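Local atomic coordinates of hypothetical protein PH1918 (Pyrococcus horikoshii, PDB entry 2D16), a protein that is of unknown function but belongs to the adenosine-specific kinase family and may act as an adenosine monophosphate-protein transferase. Residues A[25-28]-A[29-33]; A[63-66]-A[67-71]; A[85-88]-A[89-92]; A[143-146]-A[147-151]. All blocks are in the same frame, centred on the assembly; numbering follows the deposited sequence.

Contact 1. Residues A[25-28]-A[29-33]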
loop_
_atom_site.group_PDB
_atom_site.type_symbol
_atom_site.label_atom_id
_atom_site.label_comp_id
_atom_site.label_asym_id
_atom_site.label_seq_id
_atom_site.Cartn_x
_atom_site.Cartn_y
_atom_site.Cartn_z
ATOM N N SER A 25 -25.241 46.023 13.809
ATOM C CA SER A 25 -26.270 45.256 13.118
ATOM C C SER A 25 -26.158 45.087 11.601
ATOM O O SER A 25 -26.298 43.973 11.099
ATOM C CB SER A 25 -27.648 45.828 13.454
ATOM O OG SER A 25 -27.889 45.764 14.848
ATOM N N ILE A 26 -25.916 46.166 10.861
ATOM C CA ILE A 26 -25.849 46.024 9.407
ATOM C C ILE A 26 -24.746 45.093 8.926
ATOM O O ILE A 26 -24.894 44.427 7.903
ATOM C CB ILE A 26 -25.717 47.390 8.681
ATOM C CG1 ILE A 26 -24.455 48.125 9.130
ATOM C CG2 ILE A 26 -26.973 48.222 8.925
ATOM C CD1 ILE A 26 -24.233 49.433 8.391
ATOM N N PHE A 27 -23.642 45.038 9.662
ATOM C CA PHE A 27 -22.538 44.162 9.299
ATOM C C PHE A 27 -22.768 42.766 9.862
ATOM O O PHE A 27 -22.677 41.761 9.158
ATOM C CB PHE A 27 -21.228 44.695 9.878
ATOM C CG PHE A 27 -20.091 43.709 9.808
ATOM C CD1 PHE A 27 -19.343 43.566 8.641
ATOM C CD2 PHE A 27 -19.784 42.906 10.904
ATOM C CE1 PHE A 27 -18.304 42.637 8.564
ATOM C CE2 PHE A 27 -18.747 41.973 10.838
ATOM C CZ PHE A 27 -18.005 41.837 9.668
ATOM N N THR A 28 -23.067 42.727 11.153
ATOM C CA THR A 28 -23.258 41.480 11.871
ATOM C C THR A 28 -24.369 40.556 11.400
ATOM O O THR A 28 -24.188 39.339 11.399
ATOM C CB THR A 28 -23.423 41.780 13.368
ATOM O OG1 THR A 28 -22.308 42.571 13.795
ATOM C CG2 THR A 28 -23.468 40.493 14.184
ATOM N N VAL A 29 -25.510 41.105 10.995
ATOM C CA VAL A 29 -26.597 40.244 10.541
ATOM C C VAL A 29 -26.114 39.331 9.411
ATOM O O VAL A 29 -26.422 38.137 9.390
ATOM C CB VAL A 29 -27.833 41.067 10.077
ATOM C CG1 VAL A 29 -27.550 41.769 8.756
ATOM C CG2 VAL A 29 -29.050 40.152 9.964
ATOM N N ASP A 30 -25.329 39.887 8.492
ATOM C CA ASP A 30 -24.789 39.126 7.370
ATOM C C ASP A 30 -23.580 38.279 7.769
ATOM O O ASP A 30 -23.484 37.106 7.414
ATOM C CB ASP A 30 -24.353 40.067 6.239
ATOM C CG ASP A 30 -25.504 40.510 5.348
ATOM O OD1 ASP A 30 -26.679 40.221 5.665
ATOM O OD2 ASP A 30 -25.218 41.159 4.317
ATOM N N ASP A 31 -22.652 38.880 8.504
ATOM C CA ASP A 31 -21.439 38.177 8.899
ATOM C C ASP A 31 -21.687 36.991 9.826
ATOM O O ASP A 31 -21.029 35.954 9.708
ATOM C CB ASP A 31 -20.458 39.151 9.550
ATOM C CG ASP A 31 -19.030 38.660 9.476
ATOM O OD1 ASP A 31 -18.498 38.566 8.349
ATOM O OD2 ASP A 31 -18.439 38.362 10.535
ATOM N N LEU A 32 -22.630 37.136 10.750
ATOM C CA LEU A 32 -22.940 36.043 11.665
ATOM C C LEU A 32 -23.650 34.937 10.882
ATOM O O LEU A 32 -23.489 33.750 11.175
ATOM C CB LEU A 32 -23.811 36.553 12.816
ATOM C CG LEU A 32 -24.157 35.588 13.955
ATOM C CD1 LEU A 32 -22.905 34.864 14.447
ATOM C CD2 LEU A 32 -24.814 36.379 15.085
ATOM N N ALA A 33 -24.431 35.325 9.877
ATOM C CA ALA A 33 -25.126 34.334 9.056
ATOM C C ALA A 33 -24.076 33.482 8.340
ATOM O O ALA A 33 -24.181 32.255 8.293
ATOM C CB ALA A 33 -26.035 35.028 8.029
#

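Contact 2. Residues A[63-66]-A[67-71]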
loop_
_atom_site.group_PDB
_atom_site.type_symbol
_atom_site.label_atom_id
_atom_site.label_comp_id
_atom_site.label_asym_id
_atom_site.label_seq_id
_atom_site.Cartn_x
_atom_site.Cartn_y
_atom_site.Cartn_z
ATOM N N ASP A 63 -33.125 30.350 4.271
ATOM C CA ASP A 63 -34.435 29.705 4.313
ATOM C C ASP A 63 -35.516 30.777 4.426
ATOM O O ASP A 63 -35.620 31.467 5.440
ATOM C CB ASP A 63 -34.537 28.755 5.507
ATOM C CG ASP A 63 -35.812 27.930 5.483
ATOM O OD1 ASP A 63 -35.888 26.983 4.671
ATOM O OD2 ASP A 63 -36.741 28.235 6.256
ATOM N N PRO A 64 -36.342 30.928 3.379
ATOM C CA PRO A 64 -37.416 31.925 3.360
ATOM C C PRO A 64 -38.306 31.953 4.603
ATOM O O PRO A 64 -38.494 33.006 5.210
ATOM C CB PRO A 64 -38.197 31.561 2.097
ATOM C CG PRO A 64 -37.120 31.050 1.190
ATOM C CD PRO A 64 -36.320 30.160 2.121
ATOM N N GLU A 65 -38.845 30.797 4.976
ATOM C CA GLU A 65 -39.731 30.706 6.132
ATOM C C GLU A 65 -39.074 31.104 7.449
ATOM O O GLU A 65 -39.627 31.905 8.203
ATOM C CB GLU A 65 -40.295 29.287 6.257
ATOM C CG GLU A 65 -41.220 29.097 7.451
ATOM C CD GLU A 65 -41.846 27.716 7.496
ATOM O OE1 GLU A 65 -42.553 27.353 6.532
ATOM O OE2 GLU A 65 -41.634 26.995 8.495
ATOM N N LEU A 66 -37.907 30.539 7.736
ATOM C CA LEU A 66 -37.220 30.860 8.981
ATOM C C LEU A 66 -36.765 32.312 9.003
ATOM O O LEU A 66 -36.657 32.918 10.071
ATOM C CB LEU A 66 -36.038 29.912 9.198
ATOM C CG LEU A 66 -36.455 28.449 9.389
ATOM C CD1 LEU A 66 -35.226 27.584 9.592
ATOM C CD2 LEU A 66 -37.394 28.329 10.587
ATOM N N GLU A 67 -36.504 32.876 7.828
ATOM C CA GLU A 67 -36.094 34.274 7.747
ATOM C C GLU A 67 -37.282 35.165 8.113
ATOM O O GLU A 67 -37.150 36.105 8.894
ATOM C CB GLU A 67 -35.600 34.607 6.337
ATOM C CG GLU A 67 -34.208 34.069 6.030
ATOM C CD GLU A 67 -33.779 34.334 4.604
ATOM O OE1 GLU A 67 -34.044 35.447 4.101
ATOM O OE2 GLU A 67 -33.165 33.438 3.991
ATOM N N ALA A 68 -38.449 34.857 7.556
ATOM C CA ALA A 68 -39.647 35.634 7.845
ATOM C C ALA A 68 -39.973 35.565 9.337
ATOM O O ALA A 68 -40.310 36.575 9.954
ATOM C CB ALA A 68 -40.827 35.111 7.017
ATOM N N LEU A 69 -39.863 34.372 9.915
ATOM C CA LEU A 69 -40.150 34.184 11.333
ATOM C C LEU A 69 -39.122 34.853 12.244
ATOM O O LEU A 69 -39.477 35.401 13.287
ATOM C CB LEU A 69 -40.236 32.693 11.666
ATOM C CG LEU A 69 -41.537 32.000 11.258
ATOM C CD1 LEU A 69 -41.432 30.503 11.504
ATOM C CD2 LEU A 69 -42.692 32.598 12.051
ATOM N N ALA A 70 -37.851 34.799 11.859
ATOM C CA ALA A 70 -36.805 35.415 12.668
ATOM C C ALA A 70 -37.049 36.918 12.718
ATOM O O ALA A 70 -36.958 37.539 13.775
ATOM C CB ALA A 70 -35.428 35.120 12.070
ATOM N N ALA A 71 -37.371 37.498 11.566
ATOM C CA ALA A 71 -37.629 38.929 11.475
ATOM C C ALA A 71 -38.873 39.336 12.264
ATOM O O ALA A 71 -38.886 40.368 12.931
ATOM C CB ALA A 71 -37.778 39.334 10.011
#

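Contact 3. Residues A[85-88]-A[89-92]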
loop_
_atom_site.group_PDB
_atom_site.type_symbol
_atom_site.label_atom_id
_atom_site.label_comp_id
_atom_site.label_asym_id
_atom_site.label_seq_id
_atom_site.Cartn_x
_atom_site.Cartn_y
_atom_site.Cartn_z
ATOM N N ILE A 85 -32.112 34.052 16.041
ATOM C CA ILE A 85 -31.786 33.004 15.089
ATOM C C ILE A 85 -32.784 31.862 15.226
ATOM O O ILE A 85 -33.085 31.430 16.333
ATOM C CB ILE A 85 -30.381 32.409 15.339
ATOM C CG1 ILE A 85 -29.316 33.504 15.238
ATOM C CG2 ILE A 85 -30.104 31.293 14.333
ATOM C CD1 ILE A 85 -27.950 33.058 15.726
ATOM N N LEU A 86 -33.307 31.401 14.096
ATOM C CA LEU A 86 -34.222 30.265 14.078
ATOM C C LEU A 86 -33.575 29.308 13.091
ATOM O O LEU A 86 -33.326 29.672 11.944
ATOM C CB LEU A 86 -35.622 30.677 13.602
ATOM C CG LEU A 86 -36.439 31.533 14.577
ATOM C CD1 LEU A 86 -37.768 31.908 13.943
ATOM C CD2 LEU A 86 -36.668 30.761 15.871
ATOM N N MET A 87 -33.286 28.092 13.536
ATOM C CA MET A 87 -32.613 27.133 12.673
ATOM C C MET A 87 -33.114 25.702 12.803
ATOM O O MET A 87 -33.811 25.343 13.755
ATOM C CB MET A 87 -31.114 27.138 12.982
ATOM C CG MET A 87 -30.807 26.588 14.380
ATOM S SD MET A 87 -29.051 26.581 14.816
ATOM C CE MET A 87 -29.044 25.408 16.174
ATOM N N LYS A 88 -32.735 24.894 11.819
ATOM C CA LYS A 88 -33.058 23.478 11.786
ATOM C C LYS A 88 -31.869 22.776 11.130
ATOM O O LYS A 88 -31.015 23.430 10.524
ATOM C CB LYS A 88 -34.352 23.224 11.004
ATOM C CG LYS A 88 -34.336 23.684 9.560
ATOM C CD LYS A 88 -35.681 23.381 8.900
ATOM C CE LYS A 88 -35.692 23.775 7.430
ATOM N NZ LYS A 88 -36.996 23.438 6.783
ATOM N N ASN A 89 -31.809 21.454 11.263
ATOM C CA ASN A 89 -30.716 20.657 10.709
ATOM C C ASN A 89 -29.408 20.953 11.444
ATOM O O ASN A 89 -28.314 20.742 10.915
ATOM C CB ASN A 89 -30.548 20.922 9.208
ATOM C CG ASN A 89 -31.794 20.579 8.412
ATOM O OD1 ASN A 89 -32.589 19.734 8.821
ATOM N ND2 ASN A 89 -31.961 21.224 7.266
ATOM N N ALA A 90 -29.540 21.438 12.672
ATOM C CA ALA A 90 -28.402 21.763 13.525
ATOM C C ALA A 90 -28.961 22.008 14.918
ATOM O O ALA A 90 -30.123 22.383 15.064
ATOM C CB ALA A 90 -27.686 23.014 13.015
ATOM N N TYR A 91 -28.133 21.788 15.935
ATOM C CA TYR A 91 -28.539 21.971 17.322
ATOM C C TYR A 91 -27.683 23.053 17.969
ATOM O O TYR A 91 -26.576 23.326 17.512
ATOM C CB TYR A 91 -28.358 20.668 18.097
ATOM C CG TYR A 91 -29.152 19.503 17.551
ATOM C CD1 TYR A 91 -30.547 19.509 17.581
ATOM C CD2 TYR A 91 -28.509 18.383 17.020
ATOM C CE1 TYR A 91 -31.284 18.429 17.099
ATOM C CE2 TYR A 91 -29.239 17.294 16.535
ATOM C CZ TYR A 91 -30.626 17.327 16.581
ATOM O OH TYR A 91 -31.358 16.252 16.123
ATOM N N PRO A 92 -28.184 23.674 19.052
ATOM C CA PRO A 92 -27.415 24.724 19.730
ATOM C C PRO A 92 -26.001 24.277 20.098
ATOM O O PRO A 92 -25.051 25.048 19.977
ATOM C CB PRO A 92 -28.271 25.037 20.955
ATOM C CG PRO A 92 -29.677 24.822 20.434
ATOM C CD PRO A 92 -29.524 23.529 19.651
#

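Contact 4. Residues A[143-146]-A[147-151]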
loop_
_atom_site.group_PDB
_atom_site.type_symbol
_atom_site.label_atom_id
_atom_site.label_comp_id
_atom_site.label_asym_id
_atom_site.label_seq_id
_atom_site.Cartn_x
_atom_site.Cartn_y
_atom_site.Cartn_z
ATOM N N THR A 143 -34.035 11.602 40.785
ATOM C CA THR A 143 -33.731 10.486 41.672
ATOM C C THR A 143 -32.542 9.754 41.060
ATOM O O THR A 143 -32.171 10.023 39.915
ATOM C CB THR A 143 -34.911 9.496 41.754
ATOM O OG1 THR A 143 -35.184 8.967 40.449
ATOM C CG2 THR A 143 -36.154 10.189 42.287
ATOM N N ASP A 144 -31.948 8.831 41.809
ATOM C CA ASP A 144 -30.811 8.076 41.296
ATOM C C ASP A 144 -31.222 7.291 40.056
ATOM O O ASP A 144 -30.450 7.163 39.106
ATOM C CB ASP A 144 -30.272 7.115 42.357
ATOM C CG ASP A 144 -29.653 7.837 43.534
ATOM O OD1 ASP A 144 -28.865 8.782 43.307
ATOM O OD2 ASP A 144 -29.947 7.456 44.687
ATOM N N GLU A 145 -32.443 6.769 40.069
ATOM C CA GLU A 145 -32.953 6.004 38.941
ATOM C C GLU A 145 -33.037 6.898 37.705
ATOM O O GLU A 145 -32.667 6.490 36.605
ATOM C CB GLU A 145 -34.340 5.447 39.263
ATOM C CG GLU A 145 -34.873 4.478 38.224
ATOM C CD GLU A 145 -34.008 3.239 38.096
ATOM O OE1 GLU A 145 -33.805 2.551 39.119
ATOM O OE2 GLU A 145 -33.531 2.951 36.976
ATOM N N GLN A 146 -33.530 8.117 37.895
ATOM C CA GLN A 146 -33.653 9.058 36.791
ATOM C C GLN A 146 -32.279 9.456 36.262
ATOM O O GLN A 146 -32.139 9.787 35.084
ATOM C CB GLN A 146 -34.447 10.290 37.233
ATOM C CG GLN A 146 -35.899 9.967 37.554
ATOM C CD GLN A 146 -36.655 11.147 38.112
ATOM O OE1 GLN A 146 -36.212 11.784 39.067
ATOM N NE2 GLN A 146 -37.811 11.442 37.524
ATOM N N LYS A 147 -31.270 9.420 37.130
ATOM C CA LYS A 147 -29.902 9.738 36.718
ATOM C C LYS A 147 -29.451 8.674 35.734
ATOM O O LYS A 147 -28.890 8.976 34.685
ATOM C CB LYS A 147 -28.933 9.709 37.897
ATOM C CG LYS A 147 -29.056 10.831 38.891
ATOM C CD LYS A 147 -27.941 10.696 39.912
ATOM C CE LYS A 147 -28.103 11.656 41.069
ATOM N NZ LYS A 147 -27.049 11.421 42.095
ATOM N N LYS A 148 -29.681 7.416 36.096
ATOM C CA LYS A 148 -29.296 6.306 35.239
ATOM C C LYS A 148 -30.026 6.396 33.908
ATOM O O LYS A 148 -29.447 6.130 32.859
ATOM C CB LYS A 148 -29.615 4.968 35.914
ATOM C CG LYS A 148 -28.786 4.688 37.157
ATOM C CD LYS A 148 -29.080 3.301 37.714
ATOM C CE LYS A 148 -28.219 2.999 38.931
ATOM N NZ LYS A 148 -28.446 3.985 40.029
ATOM N N GLU A 149 -31.296 6.784 33.956
ATOM C CA GLU A 149 -32.101 6.900 32.746
ATOM C C GLU A 149 -31.576 7.952 31.773
ATOM O O GLU A 149 -31.492 7.702 30.568
ATOM C CB GLU A 149 -33.551 7.235 33.097
ATOM C CG GLU A 149 -34.280 6.165 33.883
ATOM C CD GLU A 149 -35.708 6.565 34.200
ATOM O OE1 GLU A 149 -36.454 6.891 33.252
ATOM O OE2 GLU A 149 -36.084 6.552 35.392
ATOM N N ARG A 150 -31.232 9.131 32.281
ATOM C CA ARG A 150 -30.746 10.178 31.389
ATOM C C ARG A 150 -29.399 9.827 30.789
ATOM O O ARG A 150 -29.124 10.154 29.637
ATOM C CB ARG A 150 -30.679 11.537 32.101
ATOM C CG ARG A 150 -29.720 11.655 33.276
ATOM C CD ARG A 150 -29.679 13.123 33.719
ATOM N NE ARG A 150 -28.984 13.343 34.984
ATOM C CZ ARG A 150 -27.663 13.385 35.132
ATOM N NH1 ARG A 150 -26.862 13.221 34.087
ATOM N NH2 ARG A 150 -27.143 13.605 36.332
ATOM N N ARG A 151 -28.562 9.145 31.563
ATOM C CA ARG A 151 -27.251 8.759 31.068
ATOM C C ARG A 151 -27.370 7.700 29.981
ATOM O O ARG A 151 -26.603 7.706 29.017
ATOM C CB ARG A 151 -26.373 8.299 32.231
ATOM C CG ARG A 151 -25.897 9.494 33.048
ATOM C CD ARG A 151 -25.278 9.144 34.385
ATOM N NE ARG A 151 -24.697 10.345 34.983
ATOM C CZ ARG A 151 -24.279 10.446 36.240
ATOM N NH1 ARG A 151 -24.374 9.413 37.069
ATOM N NH2 ARG A 151 -23.754 11.589 36.669
HETATM O O HOH W 1 -27.454 6.805 39.987
#

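Contact 1. Residues A[25-28]-A[29-33]
One face of the Phe27 ring is covered, near its rim, by the side chain of Asp31 one helical turn further on. CB of Asp31 stands 3.5 Å above the ring plane and makes a CH-pi contact, while the carboxylate carbon CG comes to 3.3 Å from CZ of Phe27. Ring and carboxylate planes are 27° apart, so the carboxylate leans at a moderate tilt over the rim of the ring, near CZ. Both side chains start anti to their own backbone N (chi1 168° for Phe27, -157° for Asp31), which sends them the same way from adjacent turns of helix 25-39. Beneath them Asp31 N donates to Phe27 O at 3.0 Å. The ring also meets that of Phe24, and the two carboxylate oxygens bind outward, OD1 to Arg34 and OD2 to His102. With an alanine here, Arg34 and His102 would probably be left without their carboxylate partner. Thr28, which makes its own backbone bond from O to Leu32 N at 2.8 Å, turns OG1 back to the carbonyls of Asn23 and Phe24. Aspartate thus serves two neighbours: its methylene suits a ring, and its charge is probably offset by Arg34, while His102 binds the other oxygen.

Contact 2. Residues A[63-66]-A[67-71]
Glu67 folds back over the start of helix 64-77 and reaches the backbone of Asp63, the residue just before the helix. Its CB lies 3.3 Å from Asp63 O, and CG, anti to the carbonyl carbon of Glu67 (chi1 -76°), presses to 3.0 Å from that same oxygen. CD, further along the extended chain, is still close to it, and at the tip OE2 accepts a weak bond from Asp63 N at 3.1 Å. The side chain therefore runs alongside the Asp63 peptide, whose carbonyl oxygen also takes Glu67 N at 2.9 Å. Asp63 is the N-cap: its OD2 receives Leu66 N at 3.0 Å, meeting it on the anti side of the carboxylate. Pro64, with no N-H to give, fits the first turn, where helical donors lack carbonyl partners. Leu66 and Leu69 turn to strand 82-88. A leucine in place of Glu67 would probably leave Asp63 N without this acceptor and take a negative charge from the head of the helix. Two acids at the amino end of a helix should be favoured by its dipole. Against that, Asp162 of a second subunit brings its OD2 near Glu67 OE2, and the closeness of like charges would be expected to raise the pKa of one or both carboxylates.

Contact 3. Residues A[85-88]-A[89-92]
The turn at the end of strand 82-88, a central strand of the five-stranded antiparallel sheet, is closed by the methyl group of Met87 against Ala90, Tyr91 and Pro92, on the way to helix 92-100. CE of Met87 sits 3.3 Å from Tyr91 C and 3.4 Å from Ala90 O, so it meets the backbone more closely than any side chain. Around it lie two apolar neighbours, Pro92 CD at 4.0 Å and Ala90 CB at 4.2 Å. The side chain gets there by setting CG between its own backbone N and carbonyl carbon (chi1 67°) and then running extended, which carries the thioether straight across the bend. A long, flexible, unbranched residue suits this job, because a slim methyl can enter where the chain curls over. The bend itself falls at Asn89, whose positive phi (68°) is a left-handed conformation that asparagine tolerates better than most residues. Lys88 and Asn89 send their side chains out alongside each other, Lys88 CG 4.1 Å from Asn89 ND2. The Tyr91 side chain packs on Pro41 of a second subunit and comes within about 4 Å of a bound glycerol. No hydrogen bond spans the turn between the two segments; beyond the chain itself, the side-chain contact across the turn is van der Waals contact around one methyl group, and two of the loop's polar groups are bonded outside it, Asn89 ND2 weakly to Gly42 O and Tyr91 N to Asn94 OD1.

Contact 4. Residues A[143-146]-A[147-151]
Asp144 and Lys147 both carry CG anti to their own carbonyl carbon (chi1 -67° and -71°), and this brings the two side chains out of the first helical turn side by side. Lys147 then stretches fully extended, passing its CG 3.4 Å from Thr143 O, and ends with NZ 3.4 Å from Asp144 OD1, a salt bridge whose hydrogen bond is weak. Lys148 instead bends at its last torsion (60°), which turns NZ back toward the helix start; a water accepts from this NZ at 3.0 Å and donates to Asp144 O at 3.1 Å. Ahead of both lies the N-cap. Thr143 and Gln146 form a capping box: Gln146 N donates to Thr143 OG1 at 3.2 Å, and Thr143 N donates to Gln146 OE1 at 2.8 Å, in the amide plane and on a lone pair. Threonine offers a short hydroxyl to the first turn, and glutamine is long enough to return the bond. On another flank Glu145 and Glu149 cross at about a right angle, Glu149 OE2 resting 3.7 Å from Glu145 CG, with the carboxylate oxygens Glu145 OE2 and Glu149 OE2 4.7 Å apart. Arg150 turns its guanidinium to Glu142, making a salt bridge through NE. On so exposed a helix start, order comes from polar pairing: the box closes the amino end, where Asp144 and Glu145 should also suit the helix dipole, and the lysines are likely to offset part of their charge.

Contacts 2 and 3 meet directly: helix 64-77 lies on strand 82-88, with Leu69 CB 3.4 Å from Leu86 CD1 and Leu66 CD1 4.0 Å from Lys88 CG. Contact 1 stands apart, its centre about 15 Å from that of contact 2 and about 17 Å from that of contact 3. Contact 4 is remote, centres about 42 Å from contact 1 and 28 Å from contact 3. Even so, the tail beyond its helix lies at a subunit interface: Ile161 of a second subunit packs on contact 1, and Asp162 of a second subunit comes near Glu67 of contact 2. No active site is established here; the glycerol near Tyr91 probably comes from the crystallisation liquor, though it may mark a pocket.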